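Local coordinates for insecticidal crystal protein Cry35Ab1 (Bacillus thuringiensis, PDB 4JP0), which acts as one component of a binary insecticidal toxin active on western corn rootworm, whose larval midgut epithelium is probably the target, at residues 179-183 with 184-188; 269-272 with 273-277; 322-325 with 326-330. All blocks are in the same frame, centred on the assembly; numbering follows the deposited sequence.

How the contacts relate
All three contacts are local turns or caps within the P42 toxin family region of the chain. Contact 1 is buried and mainly apolar, contact 2 is partly buried at the start of a helix, and contact 3 is a surface hairpin tip held largely by polar bonds. Contact 1 ends strand 174-182 and contact 3 joins 307-323 to 327-346 in the same antiparallel sheet, where 174-182 and 327-346 are outermost. They meet through a carboxylate-guanidinium salt bridge and apolar packing. Contact 2 reaches the strand of contact 1 through a glutamine amide and touches its turn through a methionine methyl. Contacts 2 and 3 stay apart, with centres about 22 Å from each other.

Contact 1 (179-183 with 184-188); sequences TLVPC and IMVND
A 3-10 turn at Pro-182, Cys-183, Ile-184 and Met-185 ends strand 174-182 and turns the chain into the loop before helix 193-199. Two successive backbone bonds form it: Met-185 N gives its hydrogen to Pro-182 O at 2.9 Å, and Val-186 N to Cys-183 O, also at 2.9 Å. The Met-185 side chain folds back over the Pro-182 ring. Its CG is anti to the carbonyl carbon (chi1 -63°), and the chain runs on extended, bringing Met-185 CE to 3.7 Å from Pro-182 CG and Met-185 SD to 3.9 Å from Pro-182 CD. Ile-184 reaches the same ring with CG1, 3.9 Å from Pro-182 CB. Val-181, the last residue before the proline, turns CG1 to Val-186 CG2 at 3.8 Å, the two side chains crossing at about a right angle. Phe-50 and Ile-52 of strand 43-52 pack against the turn, and Tyr-203 of strand 202-221 lies against Cys-183 and Val-186. With two turn carbonyls bonded and the touching side chains apolar and buried, the bend suits the interior between the sheet and the beta-trefoil.

Contact 2 (269-272 with 273-277); sequences DEIK and TQLNE
At Ile-271 a chi1 of 60° splits the side chain between two partners: CG2, anti to the carbonyl carbon and beside the backbone N, meets Gln-274, while CG1, between the backbone N and the carbonyl carbon, carries CD1 to Leu-275. Gln-274 places CG anti to its own backbone N (chi1 172°) and runs extended from there. The motif is the start of helix 272-279, with Ile-271 in the N-cap position after a short 3-10 segment at 269-270. The amide oxygen of Gln-274 comes against the isoleucine, the two side chains meeting at a slant, with OE1 3.7 Å from Ile-271 CB and 3.8 Å from Ile-271 CG2. At the other end of the amide, Gln-274 NE2 leaves the helix for Thr-179 OG1 and Leu-180 O on strand 174-182, so two acceptors fix how the group is turned.

Four residues on from Ile-271, Leu-275 meets its CD1 end, methyl against methyl: Leu-275 CD2 lies 3.9 Å from Ile-271 CD1. Met-257 and Phe-259 of strand 257-259 touch the leucine as well, and Ile-52 and Met-185 touch Ile-271, making this the buried side of the helix. Lys-272 and Thr-273 instead have Tyr-283 beside them.

An isoleucine side chain has no acceptor to cap the first helical amides. Asp-53 supplies two, OD2 for Thr-273 N and, weakly, OD1 for Gln-274 N, and the amides of the helix start would probably favour its negative charge. Asn-276 ND2 bonds to Ile-281 O, just beyond the end of the helix. The helical bonds begin with Leu-275 N to Ile-271 O at 2.9 Å, nearly straight with 164° at the hydrogen, and continue with Asn-276 N to Lys-272 O, also at 2.9 Å.

Contact 3 (322-325 with 326-330); sequences RYNG and SEIRI
Arg-322 and Ile-328 form the hydrogen-bonded pair that opens the tip of an antiparallel beta hairpin, joining strand 307-323 to strand 327-346 around Asn-324, Gly-325 and Ser-326. The backbone bonds come first: Arg-322 N to Ile-328 O at 2.8 Å and Ile-328 N to Arg-322 O at 3.0 Å. Tyr-323 and Glu-327 follow as a non-hydrogen-bonded pair, and beyond them Asn-324 N binds Ser-326 O at 3.0 Å. Gly-325 turns the chain with a positive phi (94°).

Among the polar side chains, Arg-322 extends out from the face it shares with Ile-328 and reaches Asp-188 OD2 with NE in a salt bridge, while Glu-327 OE1 pairs with Lys-206 on strand 202-221.

Van der Waals and ring contacts divide between the two faces. On the side of Tyr-323 and Glu-327, the tyrosine ring has Ser-326 N over one face, offset toward the rim, and Glu-327 CG at its edge, 3.8 Å from Tyr-323 CD1. On the side of Arg-322 and Ile-328, Ile-330 CG2 lies 4.0 Å from Arg-322 CG, and the Ile-328 methyl CD1 packs against the Asn-324 amide, 3.6 Å from Asn-324 ND2, the side chains crossing at about a right angle.

The loop is closed by Asn-324, whose CG sits between its own backbone N and carbonyl carbon (chi1 80°) and so turns the amide back over the turn. Its OD1 takes a weak bond from Ser-326 N, the link of an Asx turn, and a second from the hydroxyl: Ser-326 OG donates along an in-plane lone pair of Asn-324 OD1 at 2.9 Å.

Contact 1 (179-183 with 184-188)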
loop_
_atom_site.group_PDB
_atom_site.type_symbol
_atom_site.label_atom_id
_atom_site.label_comp_id
_atom_site.label_asym_id
_atom_site.label_seq_id
_atom_site.Cartn_x
_atom_site.Cartn_y
_atom_site.Cartn_z
ATOM N N THR A 179 6.242 3.045 -0.763
ATOM C CA THR A 179 6.152 2.994 0.698
ATOM C C THR A 179 6.610 1.625 1.179
ATOM O O THR A 179 6.603 0.681 0.423
ATOM C CB THR A 179 4.726 3.345 1.152
ATOM O OG1 THR A 179 4.671 3.545 2.576
ATOM C CG2 THR A 179 3.749 2.202 0.857
ATOM N N LEU A 180 7.064 1.556 2.424
ATOM C CA LEU A 180 7.610 0.310 2.968
ATOM C C LEU A 180 6.556 -0.397 3.815
ATOM O O LEU A 180 5.920 0.227 4.694
ATOM C CB LEU A 180 8.804 0.622 3.847
ATOM C CG LEU A 180 10.008 1.147 3.070
ATOM C CD1 LEU A 180 11.187 1.397 4.005
ATOM C CD2 LEU A 180 10.389 0.147 2.019
ATOM N N VAL A 181 6.369 -1.685 3.559
ATOM C CA VAL A 181 5.338 -2.428 4.277
ATOM C C VAL A 181 5.945 -3.513 5.137
ATOM O O VAL A 181 6.668 -4.356 4.652
ATOM C CB VAL A 181 4.318 -3.059 3.281
ATOM C CG1 VAL A 181 3.244 -3.929 4.010
ATOM C CG2 VAL A 181 3.678 -1.948 2.455
ATOM N N PRO A 182 5.645 -3.484 6.424
ATOM C CA PRO A 182 6.110 -4.530 7.336
ATOM C C PRO A 182 5.811 -5.945 6.790
ATOM O O PRO A 182 4.682 -6.235 6.368
ATOM C CB PRO A 182 5.261 -4.280 8.567
ATOM C CG PRO A 182 5.120 -2.749 8.602
ATOM C CD PRO A 182 4.867 -2.444 7.098
ATOM N N CYS A 183 6.794 -6.833 6.852
ATOM C CA CYS A 183 6.627 -8.167 6.301
ATOM C C CYS A 183 5.498 -8.931 6.985
ATOM O O CYS A 183 4.877 -9.754 6.347
ATOM C CB CYS A 183 7.953 -8.973 6.325
ATOM S SG CYS A 183 8.608 -9.232 7.990
ATOM N N ILE A 184 5.224 -8.629 8.256
ATOM C CA ILE A 184 4.140 -9.289 8.958
ATOM C C ILE A 184 2.790 -9.041 8.307
ATOM O O ILE A 184 1.866 -9.827 8.505
ATOM C CB ILE A 184 4.108 -8.907 10.472
ATOM C CG1 ILE A 184 4.054 -7.384 10.637
ATOM C CG2 ILE A 184 5.356 -9.483 11.187
ATOM C CD1 ILE A 184 3.686 -6.929 12.079
ATOM N N MET A 185 2.677 -7.952 7.550
ATOM C CA MET A 185 1.423 -7.596 6.885
ATOM C C MET A 185 1.380 -8.141 5.455
ATOM O O MET A 185 0.433 -7.857 4.701
ATOM C CB MET A 185 1.281 -6.074 6.830
ATOM C CG MET A 185 1.205 -5.441 8.195
ATOM S SD MET A 185 1.329 -3.663 8.104
ATOM C CE MET A 185 1.643 -3.289 9.834
ATOM N N VAL A 186 2.399 -8.892 5.077
ATOM C CA VAL A 186 2.485 -9.440 3.732
ATOM C C VAL A 186 2.413 -10.948 3.720
ATOM O O VAL A 186 3.188 -11.594 4.401
ATOM C CB VAL A 186 3.800 -9.023 3.060
ATOM C CG1 VAL A 186 3.988 -9.783 1.731
ATOM C CG2 VAL A 186 3.814 -7.510 2.861
ATOM N N ASN A 187 1.474 -11.505 2.956
ATOM C CA ASN A 187 1.377 -12.947 2.820
ATOM C C ASN A 187 2.193 -13.332 1.600
ATOM O O ASN A 187 1.749 -13.123 0.469
ATOM C CB ASN A 187 -0.088 -13.383 2.697
ATOM C CG ASN A 187 -0.239 -14.830 2.246
ATOM O OD1 ASN A 187 0.526 -15.705 2.711
ATOM N ND2 ASN A 187 -1.129 -15.195 1.428
ATOM N N ASP A 188 3.389 -13.873 1.847
ATOM C CA ASP A 188 4.350 -14.255 0.800
ATOM C C ASP A 188 4.584 -15.756 0.968
ATOM O O ASP A 188 5.459 -16.190 1.724
ATOM C CB ASP A 188 5.655 -13.466 0.965
ATOM C CG ASP A 188 6.653 -13.676 -0.195
ATOM O OD1 ASP A 188 6.510 -14.631 -0.991
ATOM O OD2 ASP A 188 7.620 -12.917 -0.377
#

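Contact 2 (269-272 with 273-277)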
loop_
_atom_site.group_PDB
_atom_site.type_symbol
_atom_site.label_atom_id
_atom_site.label_comp_id
_atom_site.label_asym_id
_atom_site.label_seq_id
_atom_site.Cartn_x
_atom_site.Cartn_y
_atom_site.Cartn_z
ATOM N N ASP A 269 -4.671 -3.205 7.414
ATOM C CA ASP A 269 -5.637 -2.265 7.938
ATOM C C ASP A 269 -5.012 -1.226 8.841
ATOM O O ASP A 269 -5.448 -0.134 8.887
ATOM C CB ASP A 269 -6.799 -2.917 8.673
ATOM C CG ASP A 269 -7.943 -1.964 8.852
ATOM O OD1 ASP A 269 -8.501 -1.573 7.836
ATOM O OD2 ASP A 269 -8.239 -1.548 9.961
ATOM N N GLU A 270 -3.985 -1.618 9.561
ATOM C CA GLU A 270 -3.391 -0.722 10.522
ATOM C C GLU A 270 -2.404 0.267 9.929
ATOM O O GLU A 270 -1.826 1.063 10.677
ATOM C CB GLU A 270 -2.765 -1.486 11.704
ATOM C CG GLU A 270 -3.801 -2.058 12.656
ATOM C CD GLU A 270 -3.259 -3.179 13.530
ATOM O OE1 GLU A 270 -2.166 -3.708 13.253
ATOM O OE2 GLU A 270 -3.938 -3.571 14.478
ATOM N N ILE A 271 -2.185 0.207 8.613
ATOM C CA ILE A 271 -1.338 1.203 7.979
ATOM C C ILE A 271 -2.105 1.931 6.875
ATOM O O ILE A 271 -1.512 2.553 5.980
ATOM C CB ILE A 271 0.012 0.605 7.440
ATOM C CG1 ILE A 271 -0.250 -0.491 6.400
ATOM C CG2 ILE A 271 0.869 0.048 8.626
ATOM C CD1 ILE A 271 0.949 -0.768 5.484
ATOM N N LYS A 272 -3.416 1.839 6.913
ATOM C CA LYS A 272 -4.211 2.498 5.869
ATOM C C LYS A 272 -3.959 3.993 5.676
ATOM O O LYS A 272 -4.051 4.498 4.544
ATOM C CB LYS A 272 -5.727 2.255 6.049
ATOM C CG LYS A 272 -6.305 2.893 7.276
ATOM C CD LYS A 272 -7.757 2.431 7.500
ATOM C CE LYS A 272 -8.040 2.199 8.989
ATOM N NZ LYS A 272 -9.500 2.434 9.225
ATOM N N THR A 273 -3.645 4.705 6.743
ATOM C CA THR A 273 -3.347 6.135 6.621
ATOM C C THR A 273 -2.040 6.314 5.862
ATOM O O THR A 273 -1.909 7.203 5.018
ATOM C CB THR A 273 -3.227 6.770 8.012
ATOM O OG1 THR A 273 -4.524 6.817 8.614
ATOM C CG2 THR A 273 -2.809 8.229 7.927
ATOM N N GLN A 274 -1.075 5.466 6.169
ATOM C CA GLN A 274 0.225 5.488 5.501
ATOM C C GLN A 274 0.052 5.196 4.017
ATOM O O GLN A 274 0.652 5.840 3.157
ATOM C CB GLN A 274 1.118 4.416 6.108
ATOM C CG GLN A 274 2.449 4.211 5.338
ATOM C CD GLN A 274 3.237 3.050 5.890
ATOM O OE1 GLN A 274 3.054 2.672 7.052
ATOM N NE2 GLN A 274 4.149 2.506 5.084
ATOM N N LEU A 275 -0.757 4.188 3.721
ATOM C CA LEU A 275 -1.017 3.871 2.328
ATOM C C LEU A 275 -1.693 5.032 1.605
ATOM O O LEU A 275 -1.352 5.357 0.484
ATOM C CB LEU A 275 -1.848 2.598 2.209
ATOM C CG LEU A 275 -1.197 1.320 2.735
ATOM C CD1 LEU A 275 -2.134 0.134 2.462
ATOM C CD2 LEU A 275 0.174 1.086 2.090
ATOM N N ASN A 276 -2.694 5.622 2.230
ATOM C CA ASN A 276 -3.430 6.701 1.591
ATOM C C ASN A 276 -2.457 7.839 1.275
ATOM O O ASN A 276 -2.406 8.366 0.158
ATOM C CB ASN A 276 -4.532 7.173 2.558
ATOM C CG ASN A 276 -5.158 8.494 2.163
ATOM O OD1 ASN A 276 -5.078 9.477 2.902
ATOM N ND2 ASN A 276 -5.849 8.509 1.045
ATOM N N GLU A 277 -1.660 8.202 2.264
ATOM C CA GLU A 277 -0.773 9.324 2.109
ATOM C C GLU A 277 0.438 9.076 1.188
ATOM O O GLU A 277 0.738 9.910 0.340
ATOM C CB GLU A 277 -0.336 9.823 3.499
ATOM C CG GLU A 277 -1.505 10.341 4.322
ATOM C CD GLU A 277 -1.056 11.111 5.552
ATOM O OE1 GLU A 277 0.184 11.347 5.699
ATOM O OE2 GLU A 277 -1.955 11.492 6.342
#

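Contact 3 (322-325 with 326-330)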
loop_
_atom_site.group_PDB
_atom_site.type_symbol
_atom_site.label_atom_id
_atom_site.label_comp_id
_atom_site.label_asym_id
_atom_site.label_seq_id
_atom_site.Cartn_x
_atom_site.Cartn_y
_atom_site.Cartn_z
ATOM N N ARG A 322 9.726 -8.009 -2.588
ATOM C CA ARG A 322 10.619 -8.383 -1.504
ATOM C C ARG A 322 11.862 -7.545 -1.741
ATOM O O ARG A 322 12.154 -7.182 -2.883
ATOM C CB ARG A 322 11.127 -9.792 -1.663
ATOM C CG ARG A 322 10.223 -10.882 -1.341
ATOM C CD ARG A 322 10.961 -12.225 -1.195
ATOM N NE ARG A 322 9.999 -13.289 -1.415
ATOM C CZ ARG A 322 10.250 -14.423 -2.018
ATOM N NH1 ARG A 322 11.475 -14.691 -2.475
ATOM N NH2 ARG A 322 9.255 -15.297 -2.151
ATOM N N TYR A 323 12.620 -7.239 -0.699
ATOM C CA TYR A 323 13.862 -6.511 -0.943
ATOM C C TYR A 323 14.987 -7.109 -0.198
ATOM O O TYR A 323 15.052 -6.880 1.054
ATOM C CB TYR A 323 13.827 -5.041 -0.558
ATOM C CG TYR A 323 15.090 -4.365 -1.079
ATOM C CD1 TYR A 323 15.148 -3.903 -2.381
ATOM C CD2 TYR A 323 16.249 -4.289 -0.312
ATOM C CE1 TYR A 323 16.266 -3.308 -2.889
ATOM C CE2 TYR A 323 17.421 -3.678 -0.833
ATOM C CZ TYR A 323 17.404 -3.197 -2.128
ATOM O OH TYR A 323 18.498 -2.584 -2.706
ATOM N N ASN A 324 15.839 -7.806 -0.996
ATOM C CA ASN A 324 17.031 -8.613 -0.641
ATOM C C ASN A 324 18.344 -8.128 -1.245
ATOM O O ASN A 324 19.164 -8.971 -1.598
ATOM C CB ASN A 324 16.887 -10.050 -1.220
ATOM C CG ASN A 324 17.240 -10.145 -2.773
ATOM O OD1 ASN A 324 17.264 -9.149 -3.486
ATOM N ND2 ASN A 324 17.498 -11.373 -3.267
ATOM N N GLY A 325 18.561 -6.821 -1.354
ATOM C CA GLY A 325 19.706 -6.326 -2.099
ATOM C C GLY A 325 19.276 -6.030 -3.536
ATOM O O GLY A 325 20.037 -5.440 -4.298
ATOM N N SER A 326 18.094 -6.526 -3.901
ATOM C CA SER A 326 17.438 -6.276 -5.180
ATOM C C SER A 326 15.952 -6.487 -4.945
ATOM O O SER A 326 15.572 -7.057 -3.930
ATOM C CB SER A 326 17.948 -7.200 -6.300
ATOM O OG SER A 326 17.342 -8.489 -6.267
ATOM N N GLU A 327 15.113 -5.995 -5.859
ATOM C CA GLU A 327 13.671 -6.094 -5.710
ATOM C C GLU A 327 13.152 -7.356 -6.408
ATOM O O GLU A 327 13.447 -7.580 -7.598
ATOM C CB GLU A 327 13.007 -4.869 -6.360
ATOM C CG GLU A 327 13.470 -3.553 -5.725
ATOM C CD GLU A 327 12.982 -2.330 -6.459
ATOM O OE1 GLU A 327 12.363 -2.460 -7.521
ATOM O OE2 GLU A 327 13.199 -1.236 -5.962
ATOM N N ILE A 328 12.358 -8.152 -5.698
ATOM C CA ILE A 328 11.736 -9.345 -6.281
ATOM C C ILE A 328 10.223 -9.164 -6.227
ATOM O O ILE A 328 9.653 -9.093 -5.162
ATOM C CB ILE A 328 12.157 -10.622 -5.487
ATOM C CG1 ILE A 328 13.667 -10.831 -5.637
ATOM C CG2 ILE A 328 11.408 -11.867 -6.018
ATOM C CD1 ILE A 328 14.257 -11.938 -4.716
ATOM N N ARG A 329 9.573 -9.055 -7.376
ATOM C CA ARG A 329 8.148 -8.785 -7.387
ATOM C C ARG A 329 7.369 -10.025 -6.989
ATOM O O ARG A 329 7.617 -11.110 -7.536
ATOM C CB ARG A 329 7.706 -8.302 -8.790
ATOM C CG ARG A 329 6.355 -7.627 -8.801
ATOM C CD ARG A 329 5.910 -7.124 -10.201
ATOM N NE ARG A 329 5.754 -8.247 -11.116
ATOM C CZ ARG A 329 5.978 -8.218 -12.415
ATOM N NH1 ARG A 329 6.347 -7.104 -13.016
ATOM N NH2 ARG A 329 5.804 -9.327 -13.134
ATOM N N ILE A 330 6.416 -9.882 -6.059
ATOM C CA ILE A 330 5.608 -11.026 -5.663
ATOM C C ILE A 330 4.125 -10.802 -5.992
ATOM O O ILE A 330 3.323 -11.718 -5.872
ATOM C CB ILE A 330 5.798 -11.410 -4.173
ATOM C CG1 ILE A 330 5.231 -10.342 -3.236
ATOM C CG2 ILE A 330 7.244 -11.622 -3.868
ATOM C CD1 ILE A 330 4.845 -10.888 -1.847
#